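Local atomic coordinates of complement factor MASP-3 (Homo sapiens, PDB entry 3DEM), a protein that is a complement serine protease of innate immunity whose CUB1-EGF-CUB2 region carries interaction sites for mannan-binding lectin and ficolins. Residues G176-P181 and W271-R276; L194-L199 and S255-F260; F203-Q208 and I249-H254. All blocks are in the same frame, centred on the assembly; numbering follows the deposited sequence.

Contact 1: G176-P181 and W271-R276; sequences GVITSP and WRLSYR
Trp271 lies against the backbone of Thr179 and Ser180, at the end where strand 175-179 pairs with strand 272-277 in the second CUB domain. Its CG sits between the backbone N and the carbonyl carbon (chi1 54°), which carries the indole across to strand 175-179 and the residues after it. From CB outward, the five-membered ring comes first. Ser180 CB stands over its face, 3.8 Å from the centroid, in a CH-pi contact. Ser180 N lies over the middle of the same face of the indole. Further out, Trp271 CZ3 reaches Ile178 O at 3.6 Å. At the tip, Trp271 CH2 touches Ile178 CG2 at 4.0 Å. Ser180 also grips the backbone of Trp271. Ser180 N donates to Trp271 O, and Trp271 N donates back to Ser180 OG, each at 3.1 Å.

The antiparallel ladder continues through two hydrogen-bonded pairs, Ile178 with Leu273 and Gly176 with Tyr275. Leu273 N to Ile178 O is the shortest bond, 2.8 Å and nearly straight. At the far end the Tyr275 ring covers Gly176. Gly176 N lies over the middle of one ring face, and its distance to Tyr275 CZ is 3.5 Å. On the other side of the sheet, Val177 CG1 sits over the guanidinium face of Arg272, 3.8 Å from CZ. Arg272 NE forms a salt bridge with Glu210.

Strand 175-179 is the outermost strand of its sheet, and strand 205-209 flanks 272-277 on its other side. Ile178, Leu273 and Trp271 face the second sheet and touch Ile258 of strand 255-261.

Contact 2: L194-L199 and S255-F260; sequences LYTIEL and SVLILF
Four backbone hydrogen bonds join Tyr195 to Ile258 and Ile197 to Val256, one in each direction for each pair. Tyr195 N to Ile258 O and Ile258 N to Tyr195 O are both 2.9 Å. The strands run antiparallel, 173° apart, in one of the two four-stranded sheets of the CUB beta-sandwich. Ser255 CA adds a short CH contact to Ile197 O at 3.1 Å. Along the outer edge of strand 192-198, the Asn169 side chain bonds to Leu194 O and Thr196 N.

Tyr195, Ile197, Val256 and Ile258 point into the sandwich. Tyr195 and Ile258 meet CB to CB at 4.1 Å. The aromatic ring then turns one edge to the partner strand. Ile258 O and Phe260 CB lie near the plane of that ring. Ile197 and Ile258 meet at their CD1 ends, on the diagonal between the two bonded pairs. Beyond them, Trp271, next to strand 272-277 of the facing sheet, packs edge-to-face with Phe260 and also meets the Tyr195 ring. Val205 touches Ile197 and Val256.

The other face carries Leu194, Thr196, Leu257 and Leu259. Leu194 and Leu259 run side by side, with CD2 against CD1 at 4.0 Å. Leu257 has CG anti to its backbone N (chi1 171°), and its CD1 leans across to the edge strand. That methyl lies 3.5 Å from Tyr195 O and 3.9 Å from Thr196 OG1.

Contact 3: F203-Q208 and I249-H254; sequences FMVNLQ and ISTQSH
Met204 lays its side chain across Gln252, its CG 3.5 Å from Gln252 CA. CG is anti to the carbonyl carbon (chi1 -73°), and the chain bends at chi3, so that SD and CE end beside the Gln252 side chain. This is the edge of a CUB beta-sandwich sheet. The short outer strand 249-250 pairs antiparallel with strand 205-209 and then continues beside it as an irregular loop.

The regular ladder is brief. Leu207 N donates to Ile249 O at 2.7 Å, and Ile249 N donates back to Leu207 O. Their side chains meet CB to CB at 4.2 Å on the inner face, where both also touch Ile230 of the other sheet. Asn206 and Ser250 form the next, non-hydrogen-bonded pair, with their side chains on the opposite face.

Past Ser250 the pairing becomes irregular, and Thr251 holds the two segments together. Val205 O accepts two bonds from this one residue, from Thr251 N and from Thr251 OG1. The hydroxyl bond is the shorter, 2.6 Å, and reaches a lone pair in the carbonyl plane. Thr251 OG1 sits between its backbone N and carbonyl carbon (chi1 78°), which turns it toward Val205 O. Thr251 OG1 also accepts from Ser253 N, at 3.3 Å, and so closes an ST turn. The hydroxyl thus ties the turn to the neighbouring strand.

Ser253, at the end of the turn, accepts from Val205 N through its own O at 2.8 Å. Met204 CA makes a CH contact with the same oxygen. The Val205 side chain touches Ile197 of the facing sheet and Tyr275 of the neighbouring strand. At the end of the contact, His254 CB lies 3.1 Å from Phe203 O.

How the contacts relate
All three contacts belong to the second CUB domain and are nested along the chain: contact 3 inside contact 2, and contact 2 inside contact 1. Contacts 1 and 3 share one sheet, with their centres about 13 Å apart. Strands 272-277 and 205-209 join them, for example through Ser274 N and Gln208 O, 2.9 Å apart. Contact 2 lies in the facing sheet, its centre about 11 Å from each of the others. Tyr195 OH probably bonds to Thr179 O at 3.0 Å. Leu199 N probably bonds to His254 O, 2.7 Å away, joining contacts 2 and 3. A bound calcium ion lies about 8 Å from the Phe260 side chain and 11 Å from that of Trp271.

Contact 1: G176-P181 and W271-R276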
loop_
_atom_site.group_PDB
_atom_site.type_symbol
_atom_site.label_atom_id
_atom_site.label_comp_id
_atom_site.label_asym_id
_atom_site.label_seq_id
_atom_site.Cartn_x
_atom_site.Cartn_y
_atom_site.Cartn_z
ATOM N N GLY A 176 26.134 -22.484 43.463
ATOM C CA GLY A 176 25.213 -21.791 42.575
ATOM C C GLY A 176 25.167 -22.310 41.154
ATOM O O GLY A 176 25.951 -23.172 40.766
ATOM N N VAL A 177 24.226 -21.776 40.382
ATOM C CA VAL A 177 24.040 -22.158 38.987
ATOM C C VAL A 177 24.094 -20.925 38.092
ATOM O O VAL A 177 23.503 -19.884 38.397
ATOM C CB VAL A 177 22.691 -22.877 38.762
ATOM C CG1 VAL A 177 22.506 -23.211 37.286
ATOM C CG2 VAL A 177 22.604 -24.135 39.622
ATOM N N ILE A 178 24.809 -21.050 36.981
ATOM C CA ILE A 178 24.968 -19.954 36.048
ATOM C C ILE A 178 24.682 -20.500 34.656
ATOM O O ILE A 178 25.093 -21.616 34.330
ATOM C CB ILE A 178 26.400 -19.381 36.119
ATOM C CG1 ILE A 178 26.777 -19.069 37.572
ATOM C CG2 ILE A 178 26.547 -18.142 35.229
ATOM C CD1 ILE A 178 28.118 -18.349 37.738
ATOM N N THR A 179 23.949 -19.736 33.848
ATOM C CA THR A 179 23.608 -20.181 32.498
ATOM C C THR A 179 23.696 -19.028 31.505
ATOM O O THR A 179 23.709 -17.856 31.892
ATOM C CB THR A 179 22.169 -20.770 32.405
ATOM O OG1 THR A 179 21.204 -19.706 32.398
ATOM C CG2 THR A 179 21.860 -21.757 33.551
ATOM N N SER A 180 23.759 -19.370 30.220
ATOM C CA SER A 180 23.543 -18.399 29.164
ATOM C C SER A 180 22.110 -17.868 29.271
ATOM O O SER A 180 21.234 -18.542 29.805
ATOM C CB SER A 180 23.776 -19.054 27.802
ATOM O OG SER A 180 22.985 -20.223 27.660
ATOM N N PRO A 181 21.867 -16.642 28.784
ATOM C CA PRO A 181 20.524 -16.070 28.928
ATOM C C PRO A 181 19.447 -16.913 28.246
ATOM O O PRO A 181 19.626 -17.340 27.104
ATOM C CB PRO A 181 20.650 -14.698 28.250
ATOM C CG PRO A 181 22.117 -14.402 28.254
ATOM C CD PRO A 181 22.792 -15.719 28.103
ATOM N N TRP A 271 24.486 -22.900 27.356
ATOM C CA TRP A 271 25.252 -23.648 28.344
ATOM C C TRP A 271 24.760 -23.395 29.761
ATOM O O TRP A 271 24.090 -22.400 30.044
ATOM C CB TRP A 271 26.735 -23.268 28.258
ATOM C CG TRP A 271 26.975 -21.782 28.374
ATOM C CD1 TRP A 271 27.041 -20.879 27.348
ATOM C CD2 TRP A 271 27.176 -21.030 29.581
ATOM N NE1 TRP A 271 27.271 -19.610 27.843
ATOM C CE2 TRP A 271 27.356 -19.675 29.209
ATOM C CE3 TRP A 271 27.209 -21.366 30.939
ATOM C CZ2 TRP A 271 27.568 -18.663 30.148
ATOM C CZ3 TRP A 271 27.428 -20.359 31.871
ATOM C CH2 TRP A 271 27.603 -19.022 31.470
ATOM N N ARG A 272 25.116 -24.312 30.646
ATOM C CA ARG A 272 24.782 -24.217 32.055
ATOM C C ARG A 272 25.949 -24.769 32.863
ATOM O O ARG A 272 26.558 -25.767 32.491
ATOM C CB ARG A 272 23.516 -25.023 32.360
ATOM C CG ARG A 272 23.310 -25.320 33.837
ATOM C CD ARG A 272 22.106 -26.211 34.076
ATOM N NE ARG A 272 22.081 -26.705 35.450
ATOM C CZ ARG A 272 21.069 -26.541 36.302
ATOM N NH1 ARG A 272 19.961 -25.906 35.928
ATOM N NH2 ARG A 272 21.154 -27.034 37.530
ATOM N N LEU A 273 26.266 -24.116 33.969
ATOM C CA LEU A 273 27.264 -24.661 34.863
ATOM C C LEU A 273 26.805 -24.520 36.300
ATOM O O LEU A 273 25.955 -23.679 36.624
ATOM C CB LEU A 273 28.634 -24.000 34.646
ATOM C CG LEU A 273 28.858 -22.530 35.007
ATOM C CD1 LEU A 273 29.090 -22.365 36.518
ATOM C CD2 LEU A 273 30.033 -21.980 34.219
ATOM N N SER A 274 27.351 -25.367 37.159
ATOM C CA SER A 274 27.189 -25.187 38.582
ATOM C C SER A 274 28.572 -24.977 39.172
ATOM O O SER A 274 29.559 -25.514 38.670
ATOM C CB SER A 274 26.510 -26.403 39.217
ATOM O OG SER A 274 27.310 -27.562 39.068
ATOM N N TYR A 275 28.646 -24.184 40.232
ATOM C CA TYR A 275 29.909 -23.975 40.912
ATOM C C TYR A 275 29.774 -24.314 42.377
ATOM O O TYR A 275 28.680 -24.267 42.931
ATOM C CB TYR A 275 30.388 -22.528 40.755
ATOM C CG TYR A 275 29.652 -21.532 41.623
ATOM C CD1 TYR A 275 29.998 -21.355 42.965
ATOM C CD2 TYR A 275 28.617 -20.765 41.111
ATOM C CE1 TYR A 275 29.326 -20.447 43.769
ATOM C CE2 TYR A 275 27.942 -19.855 41.903
ATOM C CZ TYR A 275 28.300 -19.701 43.231
ATOM O OH TYR A 275 27.635 -18.800 44.024
ATOM N N ARG A 276 30.902 -24.637 42.994
ATOM C CA ARG A 276 30.962 -24.988 44.400
ATOM C C ARG A 276 32.266 -24.458 44.969
ATOM O O ARG A 276 33.333 -24.671 44.401
ATOM C CB ARG A 276 30.899 -26.507 44.576
ATOM C CG ARG A 276 29.547 -27.089 44.244
ATOM C CD ARG A 276 29.582 -28.600 44.076
ATOM N NE ARG A 276 28.265 -29.092 43.678
ATOM C CZ ARG A 276 27.751 -28.940 42.461
ATOM N NH1 ARG A 276 28.445 -28.319 41.518
ATOM N NH2 ARG A 276 26.541 -29.408 42.188
#

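Contact 2: L194-L199 and S255-F260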
loop_
_atom_site.group_PDB
_atom_site.type_symbol
_atom_site.label_atom_id
_atom_site.label_comp_id
_atom_site.label_asym_id
_atom_site.label_seq_id
_atom_site.Cartn_x
_atom_site.Cartn_y
_atom_site.Cartn_z
ATOM N N LEU A 194 28.810 -10.852 31.493
ATOM C CA LEU A 194 29.839 -10.957 32.520
ATOM C C LEU A 194 29.220 -11.553 33.778
ATOM O O LEU A 194 28.401 -10.902 34.436
ATOM C CB LEU A 194 30.426 -9.580 32.837
ATOM C CG LEU A 194 31.083 -8.825 31.677
ATOM C CD1 LEU A 194 31.361 -7.369 32.040
ATOM C CD2 LEU A 194 32.371 -9.509 31.210
ATOM N N TYR A 195 29.602 -12.792 34.089
ATOM C CA TYR A 195 29.159 -13.462 35.302
ATOM C C TYR A 195 30.295 -13.491 36.311
ATOM O O TYR A 195 31.400 -13.951 36.003
ATOM C CB TYR A 195 28.713 -14.887 34.995
ATOM C CG TYR A 195 27.688 -14.988 33.892
ATOM C CD1 TYR A 195 26.332 -14.863 34.160
ATOM C CD2 TYR A 195 28.081 -15.227 32.575
ATOM C CE1 TYR A 195 25.393 -14.970 33.144
ATOM C CE2 TYR A 195 27.157 -15.327 31.558
ATOM C CZ TYR A 195 25.819 -15.196 31.845
ATOM O OH TYR A 195 24.901 -15.299 30.828
ATOM N N THR A 196 30.023 -13.014 37.520
ATOM C CA THR A 196 31.066 -12.870 38.525
ATOM C C THR A 196 30.799 -13.678 39.788
ATOM O O THR A 196 29.768 -13.500 40.446
ATOM C CB THR A 196 31.247 -11.390 38.902
ATOM O OG1 THR A 196 31.383 -10.620 37.708
ATOM C CG2 THR A 196 32.480 -11.194 39.769
ATOM N N ILE A 197 31.732 -14.568 40.115
ATOM C CA ILE A 197 31.661 -15.330 41.349
ATOM C C ILE A 197 32.665 -14.714 42.314
ATOM O O ILE A 197 33.852 -14.588 41.989
ATOM C CB ILE A 197 31.962 -16.831 41.127
ATOM C CG1 ILE A 197 31.022 -17.419 40.066
ATOM C CG2 ILE A 197 31.846 -17.609 42.448
ATOM C CD1 ILE A 197 31.398 -18.814 39.620
ATOM N N GLU A 198 32.186 -14.285 43.476
ATOM C CA GLU A 198 33.051 -13.705 44.495
ATOM C C GLU A 198 32.790 -14.359 45.839
ATOM O O GLU A 198 31.757 -14.112 46.455
ATOM C CB GLU A 198 32.787 -12.206 44.627
ATOM C CG GLU A 198 33.238 -11.381 43.447
ATOM C CD GLU A 198 34.464 -10.547 43.757
ATOM O OE1 GLU A 198 35.110 -10.817 44.804
ATOM O OE2 GLU A 198 34.765 -9.623 42.958
ATOM N N LEU A 199 33.722 -15.187 46.293
ATOM C CA LEU A 199 33.624 -15.771 47.629
ATOM C C LEU A 199 34.648 -15.151 48.560
ATOM O O LEU A 199 35.530 -14.413 48.127
ATOM C CB LEU A 199 33.844 -17.280 47.580
ATOM C CG LEU A 199 33.102 -18.048 46.489
ATOM C CD1 LEU A 199 33.565 -19.490 46.501
ATOM C CD2 LEU A 199 31.592 -17.956 46.673
ATOM N N SER A 255 37.502 -16.168 43.590
ATOM C CA SER A 255 36.807 -15.332 42.624
ATOM C C SER A 255 37.066 -15.756 41.184
ATOM O O SER A 255 38.192 -16.093 40.814
ATOM C CB SER A 255 37.201 -13.871 42.802
ATOM O OG SER A 255 38.577 -13.706 42.526
ATOM N N VAL A 256 36.014 -15.717 40.377
ATOM C CA VAL A 256 36.071 -16.178 39.000
ATOM C C VAL A 256 35.230 -15.268 38.117
ATOM O O VAL A 256 34.142 -14.832 38.513
ATOM C CB VAL A 256 35.536 -17.630 38.872
ATOM C CG1 VAL A 256 35.485 -18.055 37.418
ATOM C CG2 VAL A 256 36.390 -18.598 39.700
ATOM N N LEU A 257 35.736 -14.967 36.926
ATOM C CA LEU A 257 34.944 -14.253 35.937
ATOM C C LEU A 257 34.659 -15.127 34.726
ATOM O O LEU A 257 35.567 -15.724 34.147
ATOM C CB LEU A 257 35.639 -12.966 35.488
ATOM C CG LEU A 257 34.965 -12.271 34.300
ATOM C CD1 LEU A 257 33.664 -11.575 34.721
ATOM C CD2 LEU A 257 35.915 -11.291 33.622
ATOM N N ILE A 258 33.390 -15.201 34.349
ATOM C CA ILE A 258 32.984 -15.903 33.147
ATOM C C ILE A 258 32.487 -14.865 32.149
ATOM O O ILE A 258 31.558 -14.099 32.434
ATOM C CB ILE A 258 31.871 -16.928 33.437
ATOM C CG1 ILE A 258 32.353 -17.963 34.461
ATOM C CG2 ILE A 258 31.430 -17.623 32.157
ATOM C CD1 ILE A 258 31.260 -18.480 35.361
ATOM N N LEU A 259 33.129 -14.829 30.987
ATOM C CA LEU A 259 32.705 -13.970 29.900
ATOM C C LEU A 259 32.084 -14.818 28.795
ATOM O O LEU A 259 32.696 -15.780 28.317
ATOM C CB LEU A 259 33.886 -13.160 29.355
ATOM C CG LEU A 259 33.591 -12.215 28.177
ATOM C CD1 LEU A 259 34.494 -10.987 28.186
ATOM C CD2 LEU A 259 33.699 -12.941 26.840
ATOM N N PHE A 260 30.863 -14.466 28.410
ATOM C CA PHE A 260 30.187 -15.130 27.309
ATOM C C PHE A 260 29.905 -14.146 26.184
ATOM O O PHE A 260 29.167 -13.182 26.363
ATOM C CB PHE A 260 28.887 -15.799 27.777
ATOM C CG PHE A 260 28.137 -16.508 26.679
ATOM C CD1 PHE A 260 28.800 -17.374 25.814
ATOM C CD2 PHE A 260 26.768 -16.323 26.520
ATOM C CE1 PHE A 260 28.113 -18.032 24.799
ATOM C CE2 PHE A 260 26.071 -16.977 25.511
ATOM C CZ PHE A 260 26.746 -17.835 24.648
#

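Contact 3: F203-Q208 and I249-H254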
loop_
_atom_site.group_PDB
_atom_site.type_symbol
_atom_site.label_atom_id
_atom_site.label_comp_id
_atom_site.label_asym_id
_atom_site.label_seq_id
_atom_site.Cartn_x
_atom_site.Cartn_y
_atom_site.Cartn_z
ATOM N N PHE A 203 38.350 -19.623 50.032
ATOM C CA PHE A 203 37.481 -20.542 49.301
ATOM C C PHE A 203 38.017 -20.722 47.896
ATOM O O PHE A 203 38.561 -19.792 47.313
ATOM C CB PHE A 203 36.045 -20.024 49.245
ATOM C CG PHE A 203 35.293 -20.186 50.533
ATOM C CD1 PHE A 203 35.012 -21.444 51.029
ATOM C CD2 PHE A 203 34.863 -19.080 51.245
ATOM C CE1 PHE A 203 34.325 -21.598 52.218
ATOM C CE2 PHE A 203 34.171 -19.228 52.437
ATOM C CZ PHE A 203 33.903 -20.488 52.922
ATOM N N MET A 204 37.871 -21.923 47.356
ATOM C CA MET A 204 38.342 -22.216 46.011
ATOM C C MET A 204 37.187 -22.718 45.164
ATOM O O MET A 204 36.497 -23.668 45.535
ATOM C CB MET A 204 39.481 -23.236 46.054
ATOM C CG MET A 204 40.796 -22.661 46.586
ATOM S SD MET A 204 42.042 -23.930 46.869
ATOM C CE MET A 204 41.420 -25.240 45.809
ATOM N N VAL A 205 36.976 -22.074 44.022
ATOM C CA VAL A 205 35.801 -22.337 43.210
ATOM C C VAL A 205 36.024 -23.471 42.225
ATOM O O VAL A 205 36.958 -23.439 41.426
ATOM C CB VAL A 205 35.368 -21.082 42.428
ATOM C CG1 VAL A 205 34.128 -21.377 41.580
ATOM C CG2 VAL A 205 35.113 -19.931 43.383
ATOM N N ASN A 206 35.159 -24.477 42.288
ATOM C CA ASN A 206 35.146 -25.527 41.284
ATOM C C ASN A 206 33.981 -25.302 40.319
ATOM O O ASN A 206 32.873 -24.964 40.731
ATOM C CB ASN A 206 35.095 -26.913 41.938
ATOM C CG ASN A 206 36.281 -27.166 42.885
ATOM O OD1 ASN A 206 37.328 -26.503 42.800
ATOM N ND2 ASN A 206 36.118 -28.129 43.791
ATOM N N LEU A 207 34.248 -25.466 39.030
ATOM C CA LEU A 207 33.233 -25.243 38.008
ATOM C C LEU A 207 32.921 -26.547 37.311
ATOM O O LEU A 207 33.809 -27.356 37.057
ATOM C CB LEU A 207 33.708 -24.228 36.969
ATOM C CG LEU A 207 34.097 -22.828 37.445
ATOM C CD1 LEU A 207 34.729 -22.045 36.303
ATOM C CD2 LEU A 207 32.890 -22.088 38.003
ATOM N N GLN A 208 31.651 -26.736 36.985
ATOM C CA GLN A 208 31.205 -27.976 36.389
ATOM C C GLN A 208 30.027 -27.756 35.440
ATOM O O GLN A 208 28.934 -27.398 35.868
ATOM C CB GLN A 208 30.827 -28.942 37.501
ATOM C CG GLN A 208 30.194 -30.197 37.014
ATOM C CD GLN A 208 30.358 -31.320 38.002
ATOM O OE1 GLN A 208 30.282 -31.106 39.224
ATOM N NE2 GLN A 208 30.599 -32.536 37.486
ATOM N N ILE A 249 36.464 -27.660 36.017
ATOM C CA ILE A 249 37.596 -26.796 36.316
ATOM C C ILE A 249 37.736 -26.552 37.815
ATOM O O ILE A 249 36.852 -25.961 38.443
ATOM C CB ILE A 249 37.468 -25.452 35.577
ATOM C CG1 ILE A 249 37.538 -25.686 34.066
ATOM C CG2 ILE A 249 38.545 -24.467 36.035
ATOM C CD1 ILE A 249 37.054 -24.507 33.236
ATOM N N SER A 250 38.848 -27.017 38.379
ATOM C CA SER A 250 39.175 -26.744 39.772
ATOM C C SER A 250 40.106 -25.536 39.875
ATOM O O SER A 250 41.296 -25.629 39.567
ATOM C CB SER A 250 39.840 -27.964 40.413
ATOM O OG SER A 250 38.994 -29.098 40.345
ATOM N N THR A 251 39.565 -24.400 40.300
ATOM C CA THR A 251 40.389 -23.220 40.526
ATOM C C THR A 251 40.957 -23.251 41.940
ATOM O O THR A 251 40.536 -24.057 42.779
ATOM C CB THR A 251 39.604 -21.899 40.298
ATOM O OG1 THR A 251 38.768 -21.619 41.429
ATOM C CG2 THR A 251 38.738 -21.987 39.042
ATOM N N GLN A 252 41.938 -22.395 42.190
ATOM C CA GLN A 252 42.490 -22.231 43.522
ATOM C C GLN A 252 42.107 -20.830 43.969
ATOM O O GLN A 252 42.824 -20.182 44.726
ATOM C CB GLN A 252 44.009 -22.399 43.498
ATOM C CG GLN A 252 44.476 -23.696 42.840
ATOM C CD GLN A 252 44.028 -24.937 43.600
ATOM O OE1 GLN A 252 43.199 -25.715 43.111
ATOM N NE2 GLN A 252 44.565 -25.121 44.806
ATOM N N SER A 253 40.954 -20.377 43.492
ATOM C CA SER A 253 40.566 -18.985 43.625
ATOM C C SER A 253 39.180 -18.832 44.229
ATOM O O SER A 253 38.291 -19.643 43.977
ATOM C CB SER A 253 40.604 -18.312 42.253
ATOM O OG SER A 253 40.391 -16.915 42.360
ATOM N N HIS A 254 39.003 -17.782 45.028
ATOM C CA HIS A 254 37.704 -17.493 45.612
ATOM C C HIS A 254 36.886 -16.608 44.681
ATOM O O HIS A 254 35.723 -16.326 44.950
ATOM C CB HIS A 254 37.862 -16.814 46.965
ATOM C CG HIS A 254 38.633 -15.537 46.904
ATOM N ND1 HIS A 254 38.064 -14.342 46.519
ATOM C CD2 HIS A 254 39.931 -15.268 47.175
ATOM C CE1 HIS A 254 38.979 -13.391 46.556
ATOM N NE2 HIS A 254 40.120 -13.926 46.952
#